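Local coordinates for clavulanic acid biosynthesis oligopeptide binding protein 2 (Streptomyces clavuligerus, PDB 2WOL) that probably binds oligopeptides as a family 5 extracellular solute-binding protein belonging to the clavulanic acid biosynthetic pathway, at residues A[257-265]-A[276-285]; A[9-20]-A[287-298]. All coordinates share one frame; numbering follows the deposited sequence. Where two conformers were deposited one is given.

How the contacts relate
Contact 1 and contact 2 are neighbours at the periphery of the chain, their centres about 14 Å apart and about 22 and 27 Å from the centre of the chain. Helix 280-288 runs from one to the other: its start meets helix 257-265 in contact 1, and its last residues open the segment that takes up the N-terminal arm in contact 2. They touch through Ile265, Arg285, Leu292 and Pro10. Ile265 CG2 lies 4.0 Å from Leu292 CD2, Ile265 O is 3.5 Å from Pro10 CD, and Arg285 O is 3.8 Å from Leu292 CD1. Strand 523-534 serves both: Phe534 touches Leu278 of contact 1 and Ala9 of contact 2, and Leu532 touches Trp17.

Contact 1 (A[257-265]-A[276-285]); sequences VDVLDARLI and RGLQHAAQRR
Val257, Asp261 and Ile265, about a turn apart on helix 257-265, face the loop 276-279 and the start of helix 280-285; the two helix axes approach to 9.5 Å, with their N-to-C directions 34° apart. Between them in sequence comes strand 271-272, an outermost strand of the five-stranded mixed sheet, and Leu278 pairs by its backbone with Leu532 of strand 523-534. With CG opposite its carbonyl carbon (chi1 -74°), Asp261 carries its carboxylate across to the loop, where OD2 takes the N-H of the N-cap residue Gln279 at 2.8 Å, on the syn side and nearly straight (166°). Water 1 donates to Asp261 OD2 and Asp258 OD1 and accepts from Ala282 N, while water 2 joins Asp258 OD1 to Ala281 N. Gln279 bends at chi2 and lies against Val257, its CG 3.6 Å from Val257 CB. Toward Ile265 the contact turns apolar: Ile265 CD1 is 3.9 Å from Ala282 CB and 4.3 Å from Leu278 CD2. Arg285, extended from CG to NE, slides past Ile265, whose CG2 rests over one guanidinium face, 3.6 Å from Arg285 NH2. At the edge of that group, water 4 bridges Arg285 NH1 to Ala262 O. Asp261 thus holds the N-cap residue directly, while waters carry both carboxylates to N-H groups of the first turn, an arrangement that would suit the helix dipole and probably favour their ionised forms.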
loop_
_atom_site.group_PDB
_atom_site.type_symbol
_atom_site.label_atom_id
_atom_site.label_comp_id
_atom_site.label_asym_id
_atom_site.label_seq_id
_atom_site.Cartn_x
_atom_site.Cartn_y
_atom_site.Cartn_z
ATOM N N VAL A 257 16.466 -8.175 11.567
ATOM C CA VAL A 257 16.581 -7.062 10.622
ATOM C C VAL A 257 18.003 -6.504 10.485
ATOM O O VAL A 257 18.405 -6.106 9.392
ATOM C CB VAL A 257 15.555 -5.931 10.903
ATOM C CG1 VAL A 257 14.146 -6.383 10.515
ATOM C CG2 VAL A 257 15.613 -5.461 12.360
ATOM N N ASP A 258 18.766 -6.482 11.574
ATOM C CA ASP A 258 20.142 -5.984 11.502
ATOM C C ASP A 258 21.092 -7.005 10.900
ATOM O O ASP A 258 22.012 -6.636 10.170
ATOM C CB ASP A 258 20.633 -5.506 12.869
ATOM C CG ASP A 258 19.863 -4.300 13.364
ATOM O OD1 ASP A 258 19.875 -3.254 12.679
ATOM O OD2 ASP A 258 19.234 -4.400 14.435
ATOM N N VAL A 259 20.862 -8.280 11.212
ATOM C CA VAL A 259 21.551 -9.396 10.561
ATOM C C VAL A 259 21.341 -9.313 9.045
ATOM O O VAL A 259 22.295 -9.423 8.268
ATOM C CB VAL A 259 21.049 -10.755 11.119
ATOM C CG1 VAL A 259 21.471 -11.925 10.246
ATOM C CG2 VAL A 259 21.546 -10.957 12.540
ATOM N N LEU A 260 20.090 -9.106 8.638
ATOM C CA LEU A 260 19.745 -8.956 7.227
ATOM C C LEU A 260 20.559 -7.851 6.547
ATOM O O LEU A 260 21.185 -8.090 5.515
ATOM C CB LEU A 260 18.246 -8.681 7.089
ATOM C CG LEU A 260 17.635 -8.715 5.684
ATOM C CD1 LEU A 260 16.134 -8.948 5.779
ATOM C CD2 LEU A 260 17.918 -7.444 4.881
ATOM N N ASP A 261 20.549 -6.650 7.127
ATOM C CA ASP A 261 21.276 -5.516 6.556
ATOM C C ASP A 261 22.765 -5.812 6.408
ATOM O O ASP A 261 23.369 -5.483 5.385
ATOM C CB ASP A 261 21.131 -4.275 7.436
ATOM C CG ASP A 261 19.759 -3.636 7.353
ATOM O OD1 ASP A 261 18.973 -3.968 6.437
ATOM O OD2 ASP A 261 19.477 -2.778 8.216
ATOM N N ALA A 262 23.358 -6.407 7.442
ATOM C CA ALA A 262 24.793 -6.700 7.429
ATOM C C ALA A 262 25.152 -7.669 6.311
ATOM O O ALA A 262 26.126 -7.464 5.594
ATOM C CB ALA A 262 25.249 -7.243 8.777
ATOM N N ARG A 263 24.348 -8.716 6.155
ATOM C CA ARG A 263 24.623 -9.743 5.161
ATOM C C ARG A 263 24.312 -9.262 3.741
ATOM O O ARG A 263 24.989 -9.650 2.788
ATOM C CB ARG A 263 23.879 -11.029 5.521
ATOM C CG ARG A 263 24.432 -11.653 6.802
ATOM C CD ARG A 263 23.523 -12.693 7.419
ATOM N NE ARG A 263 23.533 -13.968 6.712
ATOM C CZ ARG A 263 22.894 -15.059 7.128
ATOM N NH1 ARG A 263 22.206 -15.050 8.269
ATOM N NH2 ARG A 263 22.955 -16.167 6.412
ATOM N N LEU A 264 23.307 -8.400 3.614
ATOM C CA LEU A 264 22.998 -7.747 2.345
ATOM C C LEU A 264 24.164 -6.862 1.888
ATOM O O LEU A 264 24.635 -6.972 0.748
ATOM C CB LEU A 264 21.721 -6.905 2.479
ATOM C CG LEU A 264 21.304 -6.018 1.303
ATOM C CD1 LEU A 264 20.863 -6.863 0.124
ATOM C CD2 LEU A 264 20.188 -5.091 1.740
ATOM N N ILE A 265 24.624 -5.985 2.779
ATOM C CA ILE A 265 25.726 -5.072 2.455
ATOM C C ILE A 265 27.023 -5.839 2.161
ATOM O O ILE A 265 27.807 -5.432 1.298
ATOM C CB ILE A 265 25.891 -3.971 3.548
ATOM C CG1 ILE A 265 24.658 -3.052 3.550
ATOM C CG2 ILE A 265 27.180 -3.161 3.351
ATOM C CD1 ILE A 265 24.567 -2.097 4.734
ATOM N N ARG A 276 11.659 -3.126 3.882
ATOM C CA ARG A 276 11.373 -2.173 4.959
ATOM C C ARG A 276 12.489 -1.138 5.127
ATOM O O ARG A 276 12.421 -0.283 6.010
ATOM C CB ARG A 276 11.137 -2.891 6.288
ATOM C CG ARG A 276 9.856 -3.697 6.392
ATOM C CD ARG A 276 9.590 -3.970 7.866
ATOM N NE ARG A 276 9.147 -5.334 8.139
ATOM C CZ ARG A 276 9.475 -6.025 9.230
ATOM N NH1 ARG A 276 10.273 -5.493 10.151
ATOM N NH2 ARG A 276 9.017 -7.263 9.394
ATOM N N GLY A 277 13.510 -1.226 4.278
ATOM C CA GLY A 277 14.622 -0.284 4.298
ATOM C C GLY A 277 15.734 -0.720 5.226
ATOM O O GLY A 277 15.601 -1.708 5.952
ATOM N N LEU A 278 16.839 0.015 5.186
ATOM C CA LEU A 278 17.924 -0.184 6.136
ATOM C C LEU A 278 17.483 0.243 7.531
ATOM O O LEU A 278 16.796 1.257 7.694
ATOM C CB LEU A 278 19.166 0.608 5.714
ATOM C CG LEU A 278 19.838 0.242 4.386
ATOM C CD1 LEU A 278 20.967 1.219 4.077
ATOM C CD2 LEU A 278 20.360 -1.185 4.392
ATOM N N GLN A 279 17.877 -0.544 8.527
ATOM C CA GLN A 279 17.639 -0.214 9.927
ATOM C C GLN A 279 18.678 0.798 10.395
ATOM O O GLN A 279 19.604 1.122 9.653
ATOM C CB GLN A 279 17.683 -1.476 10.791
ATOM C CG GLN A 279 16.653 -2.526 10.401
ATOM C CD GLN A 279 15.224 -2.088 10.672
ATOM O OE1 GLN A 279 14.918 -1.528 11.727
ATOM N NE2 GLN A 279 14.337 -2.354 9.721
ATOM N N HIS A 280 18.532 1.279 11.627
ATOM C CA HIS A 280 19.334 2.404 12.122
ATOM C C HIS A 280 20.842 2.228 11.929
ATOM O O HIS A 280 21.504 3.127 11.408
ATOM C CB HIS A 280 19.013 2.666 13.601
ATOM C CG HIS A 280 19.772 3.813 14.196
ATOM N ND1 HIS A 280 21.020 3.667 14.762
ATOM C CD2 HIS A 280 19.454 5.123 14.320
ATOM C CE1 HIS A 280 21.441 4.839 15.205
ATOM N NE2 HIS A 280 20.509 5.739 14.951
ATOM N N ALA A 281 21.377 1.080 12.335
ATOM C CA ALA A 281 22.817 0.826 12.252
ATOM C C ALA A 281 23.342 0.904 10.815
ATOM O O ALA A 281 24.357 1.557 10.554
ATOM C CB ALA A 281 23.164 -0.516 12.888
ATOM N N ALA A 282 22.646 0.251 9.886
ATOM C CA ALA A 282 23.048 0.273 8.480
ATOM C C ALA A 282 22.763 1.623 7.823
ATOM O O ALA A 282 23.493 2.038 6.923
ATOM C CB ALA A 282 22.376 -0.851 7.711
ATOM N N GLN A 283 21.705 2.299 8.273
ATOM C CA GLN A 283 21.396 3.659 7.817
ATOM C C GLN A 283 22.593 4.585 8.022
ATOM O O GLN A 283 23.040 5.242 7.080
ATOM C CB GLN A 283 20.150 4.192 8.532
ATOM C CG GLN A 283 19.917 5.696 8.421
ATOM C CD GLN A 283 18.607 6.127 9.054
ATOM O OE1 GLN A 283 17.526 5.819 8.547
ATOM N NE2 GLN A 283 18.696 6.850 10.165
ATOM N N ARG A 284 23.118 4.628 9.245
ATOM C CA ARG A 284 24.233 5.530 9.555
ATOM C C ARG A 284 25.519 5.111 8.849
ATOM O O ARG A 284 26.320 5.958 8.464
ATOM C CB ARG A 284 24.487 5.580 11.069
ATOM C CG ARG A 284 23.269 5.890 11.936
ATOM C CD ARG A 284 22.650 7.247 11.613
ATOM N NE ARG A 284 21.436 7.496 12.392
ATOM C CZ ARG A 284 20.220 7.064 12.063
ATOM N NH1 ARG A 284 20.030 6.352 10.958
ATOM N NH2 ARG A 284 19.187 7.351 12.842
ATOM N N ARG A 285 25.696 3.806 8.670
ATOM C CA ARG A 285 26.860 3.260 7.986
ATOM C C ARG A 285 26.839 3.600 6.493
ATOM O O ARG A 285 27.834 4.089 5.947
ATOM C CB ARG A 285 26.913 1.747 8.201
ATOM C CG ARG A 285 28.105 1.051 7.588
ATOM C CD ARG A 285 27.905 -0.449 7.651
ATOM N NE ARG A 285 28.910 -1.163 6.874
ATOM C CZ ARG A 285 28.836 -2.448 6.547
ATOM N NH1 ARG A 285 27.795 -3.182 6.923
ATOM N NH2 ARG A 285 29.808 -2.999 5.834
HETATM O O HOH W 1 21.135 -2.333 10.387
HETATM O O HOH W 2 19.563 -0.808 13.774
HETATM O O HOH W 3 17.422 -3.509 4.239
HETATM O O HOH W 4 28.201 -5.776 6.104
#

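Contact 2 (A[9-20]-A[287-298]); sequences APTTAGAGWDAG and TADEVLRSHTDN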
loop_
_atom_site.group_PDB
_atom_site.type_symbol
_atom_site.label_atom_id
_atom_site.label_comp_id
_atom_site.label_asym_id
_atom_site.label_seq_id
_atom_site.Cartn_x
_atom_site.Cartn_y
_atom_site.Cartn_z
ATOM N N ALA A 9 30.063 -4.825 -2.356
ATOM C CA ALA A 9 29.659 -3.429 -2.549
ATOM C C ALA A 9 30.564 -2.378 -1.889
ATOM O O ALA A 9 30.886 -1.379 -2.531
ATOM C CB ALA A 9 28.205 -3.223 -2.126
ATOM N N PRO A 10 30.980 -2.589 -0.617
ATOM C CA PRO A 10 31.782 -1.548 0.041
ATOM C C PRO A 10 33.139 -1.258 -0.622
ATOM O O PRO A 10 33.789 -0.270 -0.269
ATOM C CB PRO A 10 31.997 -2.108 1.457
ATOM C CG PRO A 10 30.921 -3.132 1.640
ATOM C CD PRO A 10 30.746 -3.734 0.285
ATOM N N THR A 11 33.545 -2.093 -1.577
ATOM C CA THR A 11 34.868 -1.972 -2.208
ATOM C C THR A 11 34.849 -1.315 -3.593
ATOM O O THR A 11 35.897 -0.908 -4.101
ATOM C CB THR A 11 35.593 -3.340 -2.299
ATOM O OG1 THR A 11 34.799 -4.261 -3.055
ATOM C CG2 THR A 11 35.854 -3.913 -0.908
ATOM N N THR A 12 33.667 -1.216 -4.199
ATOM C CA THR A 12 33.515 -0.594 -5.519
ATOM C C THR A 12 32.309 0.340 -5.558
ATOM O O THR A 12 31.213 -0.046 -5.151
ATOM C CB THR A 12 33.369 -1.650 -6.639
ATOM O OG1 THR A 12 32.473 -2.688 -6.213
ATOM C CG2 THR A 12 34.723 -2.261 -6.991
ATOM N N ALA A 13 32.517 1.563 -6.045
ATOM C CA ALA A 13 31.447 2.565 -6.119
ATOM C C ALA A 13 30.381 2.183 -7.143
ATOM O O ALA A 13 30.694 1.671 -8.219
ATOM C CB ALA A 13 32.016 3.942 -6.427
ATOM N N GLY A 14 29.123 2.434 -6.789
ATOM C CA GLY A 14 27.981 2.086 -7.631
ATOM C C GLY A 14 27.475 3.237 -8.477
ATOM O O GLY A 14 28.191 4.216 -8.707
ATOM N N ALA A 15 26.224 3.119 -8.919
ATOM C CA ALA A 15 25.619 4.061 -9.860
ATOM C C ALA A 15 25.429 5.468 -9.297
ATOM O O ALA A 15 25.332 6.435 -10.060
ATOM C CB ALA A 15 24.287 3.514 -10.372
ATOM N N GLY A 16 25.356 5.573 -7.972
ATOM C CA GLY A 16 25.205 6.859 -7.297
ATOM C C GLY A 16 23.972 6.942 -6.420
ATOM O O GLY A 16 22.979 6.253 -6.662
ATOM N N TRP A 17 24.043 7.794 -5.399
ATOM C CA TRP A 17 22.914 8.084 -4.520
ATOM C C TRP A 17 21.651 8.397 -5.327
ATOM O O TRP A 17 21.684 9.222 -6.244
ATOM C CB TRP A 17 23.276 9.273 -3.626
ATOM C CG TRP A 17 22.204 9.721 -2.685
ATOM C CD1 TRP A 17 21.328 10.745 -2.873
ATOM C CD2 TRP A 17 21.913 9.175 -1.392
ATOM N NE1 TRP A 17 20.498 10.868 -1.783
ATOM C CE2 TRP A 17 20.838 9.917 -0.857
ATOM C CE3 TRP A 17 22.457 8.127 -0.635
ATOM C CZ2 TRP A 17 20.290 9.644 0.405
ATOM C CZ3 TRP A 17 21.915 7.856 0.621
ATOM C CH2 TRP A 17 20.840 8.613 1.125
ATOM N N ASP A 18 20.554 7.712 -4.987
ATOM C CA ASP A 18 19.238 7.922 -5.611
ATOM C C ASP A 18 19.144 7.582 -7.106
ATOM O O ASP A 18 18.154 7.935 -7.754
ATOM C CB ASP A 18 18.724 9.355 -5.374
ATOM C CG ASP A 18 17.821 9.470 -4.155
ATOM O OD1 ASP A 18 17.598 8.464 -3.449
ATOM O OD2 ASP A 18 17.316 10.587 -3.905
ATOM N N ALA A 19 20.144 6.885 -7.645
ATOM C CA ALA A 19 20.163 6.556 -9.073
ATOM C C ALA A 19 18.967 5.703 -9.508
ATOM O O ALA A 19 18.561 5.739 -10.675
ATOM C CB ALA A 19 21.472 5.879 -9.449
ATOM N N GLY A 20 18.416 4.938 -8.566
ATOM C CA GLY A 20 17.259 4.075 -8.833
ATOM C C GLY A 20 15.912 4.724 -8.563
ATOM O O GLY A 20 14.877 4.053 -8.620
ATOM N N THR A 287 24.909 5.861 4.752
ATOM C CA THR A 287 24.797 7.283 4.415
ATOM C C THR A 287 26.076 8.072 4.686
ATOM O O THR A 287 26.246 9.172 4.159
ATOM C CB THR A 287 23.627 7.971 5.155
ATOM O OG1 THR A 287 23.769 7.786 6.569
ATOM C CG2 THR A 287 22.287 7.412 4.692
ATOM N N ALA A 288 26.966 7.518 5.507
ATOM C CA ALA A 288 28.215 8.200 5.861
ATOM C C ALA A 288 29.394 7.803 4.974
ATOM O O ALA A 288 30.361 8.557 4.854
ATOM C CB ALA A 288 28.552 7.972 7.332
ATOM N N ASP A 289 29.314 6.619 4.366
ATOM C CA ASP A 289 30.385 6.102 3.516
ATOM C C ASP A 289 30.104 6.432 2.053
ATOM O O ASP A 289 29.032 6.115 1.537
ATOM C CB ASP A 289 30.531 4.591 3.701
ATOM C CG ASP A 289 31.730 4.027 2.965
ATOM O OD1 ASP A 289 31.543 3.453 1.870
ATOM O OD2 ASP A 289 32.863 4.172 3.474
ATOM N N GLU A 290 31.075 7.058 1.391
ATOM C CA GLU A 290 30.898 7.535 0.018
ATOM C C GLU A 290 30.634 6.397 -0.974
ATOM O O GLU A 290 29.822 6.546 -1.889
ATOM C CB GLU A 290 32.098 8.390 -0.418
ATOM C CG GLU A 290 31.894 9.214 -1.702
ATOM C CD GLU A 290 30.893 10.371 -1.568
ATOM O OE1 GLU A 290 30.546 10.775 -0.432
ATOM O OE2 GLU A 290 30.458 10.887 -2.621
ATOM N N VAL A 291 31.309 5.267 -0.784
ATOM C CA VAL A 291 31.075 4.092 -1.623
ATOM C C VAL A 291 29.677 3.513 -1.363
ATOM O O VAL A 291 28.931 3.245 -2.305
ATOM C CB VAL A 291 32.175 3.014 -1.446
ATOM C CG1 VAL A 291 31.834 1.760 -2.237
ATOM C CG2 VAL A 291 33.533 3.558 -1.888
ATOM N N LEU A 292 29.320 3.346 -0.092
ATOM C CA LEU A 292 28.000 2.820 0.269
ATOM C C LEU A 292 26.835 3.724 -0.161
ATOM O O LEU A 292 25.782 3.227 -0.572
ATOM C CB LEU A 292 27.929 2.503 1.768
ATOM C CG LEU A 292 28.805 1.348 2.280
ATOM C CD1 LEU A 292 28.549 1.115 3.762
ATOM C CD2 LEU A 292 28.596 0.056 1.493
ATOM N N ARG A 293 27.032 5.040 -0.084
ATOM C CA ARG A 293 26.038 6.010 -0.556
ATOM C C ARG A 293 25.671 5.781 -2.020
ATOM O O ARG A 293 24.515 5.950 -2.413
ATOM C CB ARG A 293 26.558 7.439 -0.402
ATOM C CG ARG A 293 26.438 8.014 0.988
ATOM C CD ARG A 293 26.818 9.490 0.984
ATOM N NE ARG A 293 25.777 10.317 0.378
ATOM C CZ ARG A 293 24.702 10.761 1.024
ATOM N NH1 ARG A 293 24.519 10.462 2.307
ATOM N NH2 ARG A 293 23.807 11.507 0.391
ATOM N N SER A 294 26.665 5.395 -2.817
ATOM C CA SER A 294 26.477 5.181 -4.246
ATOM C C SER A 294 25.612 3.951 -4.547
ATOM O O SER A 294 25.150 3.778 -5.677
ATOM C CB SER A 294 27.832 5.096 -4.960
ATOM O OG SER A 294 28.471 3.856 -4.723
ATOM N N HIS A 295 25.399 3.118 -3.527
ATOM C CA HIS A 295 24.586 1.904 -3.638
ATOM C C HIS A 295 23.220 2.058 -2.964
ATOM O O HIS A 295 22.513 1.071 -2.765
ATOM C CB HIS A 295 25.311 0.710 -2.997
ATOM C CG HIS A 295 26.663 0.428 -3.576
ATOM N ND1 HIS A 295 26.844 0.015 -4.876
ATOM C CD2 HIS A 295 27.897 0.474 -3.021
ATOM C CE1 HIS A 295 28.132 -0.171 -5.103
ATOM N NE2 HIS A 295 28.793 0.102 -3.993
ATOM N N THR A 296 22.848 3.290 -2.624
ATOM C CA THR A 296 21.656 3.533 -1.815
ATOM C C THR A 296 20.649 4.462 -2.501
ATOM O O THR A 296 21.027 5.463 -3.116
ATOM C CB THR A 296 22.048 4.104 -0.430
ATOM O OG1 THR A 296 22.987 3.218 0.186
ATOM C CG2 THR A 296 20.841 4.233 0.475
ATOM N N ASP A 297 19.371 4.100 -2.390
ATOM C CA ASP A 297 18.249 4.914 -2.852
ATOM C C ASP A 297 17.397 5.327 -1.662
ATOM O O ASP A 297 17.206 4.547 -0.730
ATOM C CB ASP A 297 17.404 4.122 -3.853
ATOM C CG ASP A 297 18.174 3.780 -5.111
ATOM O OD1 ASP A 297 18.751 4.704 -5.718
ATOM O OD2 ASP A 297 18.205 2.593 -5.498
ATOM N N ASN A 298 16.889 6.558 -1.699
ATOM C CA ASN A 298 16.121 7.120 -0.583
ATOM C C ASN A 298 14.741 7.622 -1.054
ATOM O O ASN A 298 14.452 8.816 -0.988
ATOM C CB ASN A 298 16.940 8.246 0.074
ATOM C CG ASN A 298 16.364 8.726 1.411
ATOM O OD1 ASN A 298 15.593 8.031 2.083
ATOM N ND2 ASN A 298 16.761 9.929 1.805
HETATM O O HOH W 5 32.871 1.140 1.906
HETATM O O HOH W 6 15.091 10.821 -2.484
#
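Trp17 lies against the guanidinium of Arg293 in a stacked cation-pi pair, Arg293 CZ 4.0 Å from the centroid of the six-membered ring and the planes only 16° apart. Asp18 OD1 sits over the opposite face of the indole, toward its rim. Asn298 CB adjoins its benzo part, 3.6 Å from Trp17 CZ2. At the other end of the arm, His295 points NE2 at Thr12 O (2.7 Å, bent to 132°), close to the ring plane, and makes a weak bond to Ala9 O. The ring is sandwiched between Ala9 CB, a CH-pi contact, and Ser294 OG. That hydroxyl accepts from Gly14 N at 2.6 Å and donates to Val291 O. Val291 CG1 packs against the carbonyl oxygens of Ala9 and Pro10 (3.3 Å to Ala9 O), and Leu292 CD2 against the Pro10 ring. From Gly16 to Asp18 the arm follows the backbone leading into strand 296-297, a short strand of the mixed sheet paired antiparallel with strand 523-534: Gly16 N bonds Ser294 O just before the strand, and Asp18 N bonds Thr296 O within it at 3.0 Å. Asp18 lies within a type II turn from Gly16 to Ala19, and its OD1 accepts from Asn298 N at 2.7 Å, nearly in line with its C-O bond; Asp297 OD1 accepts from Gly20 N. In the second shell, Arg293 NH1 donates to Thr287 O, which helps hold the guanidinium flat against the indole. Arg535 and Tyr551 both bind Asp297 OD2.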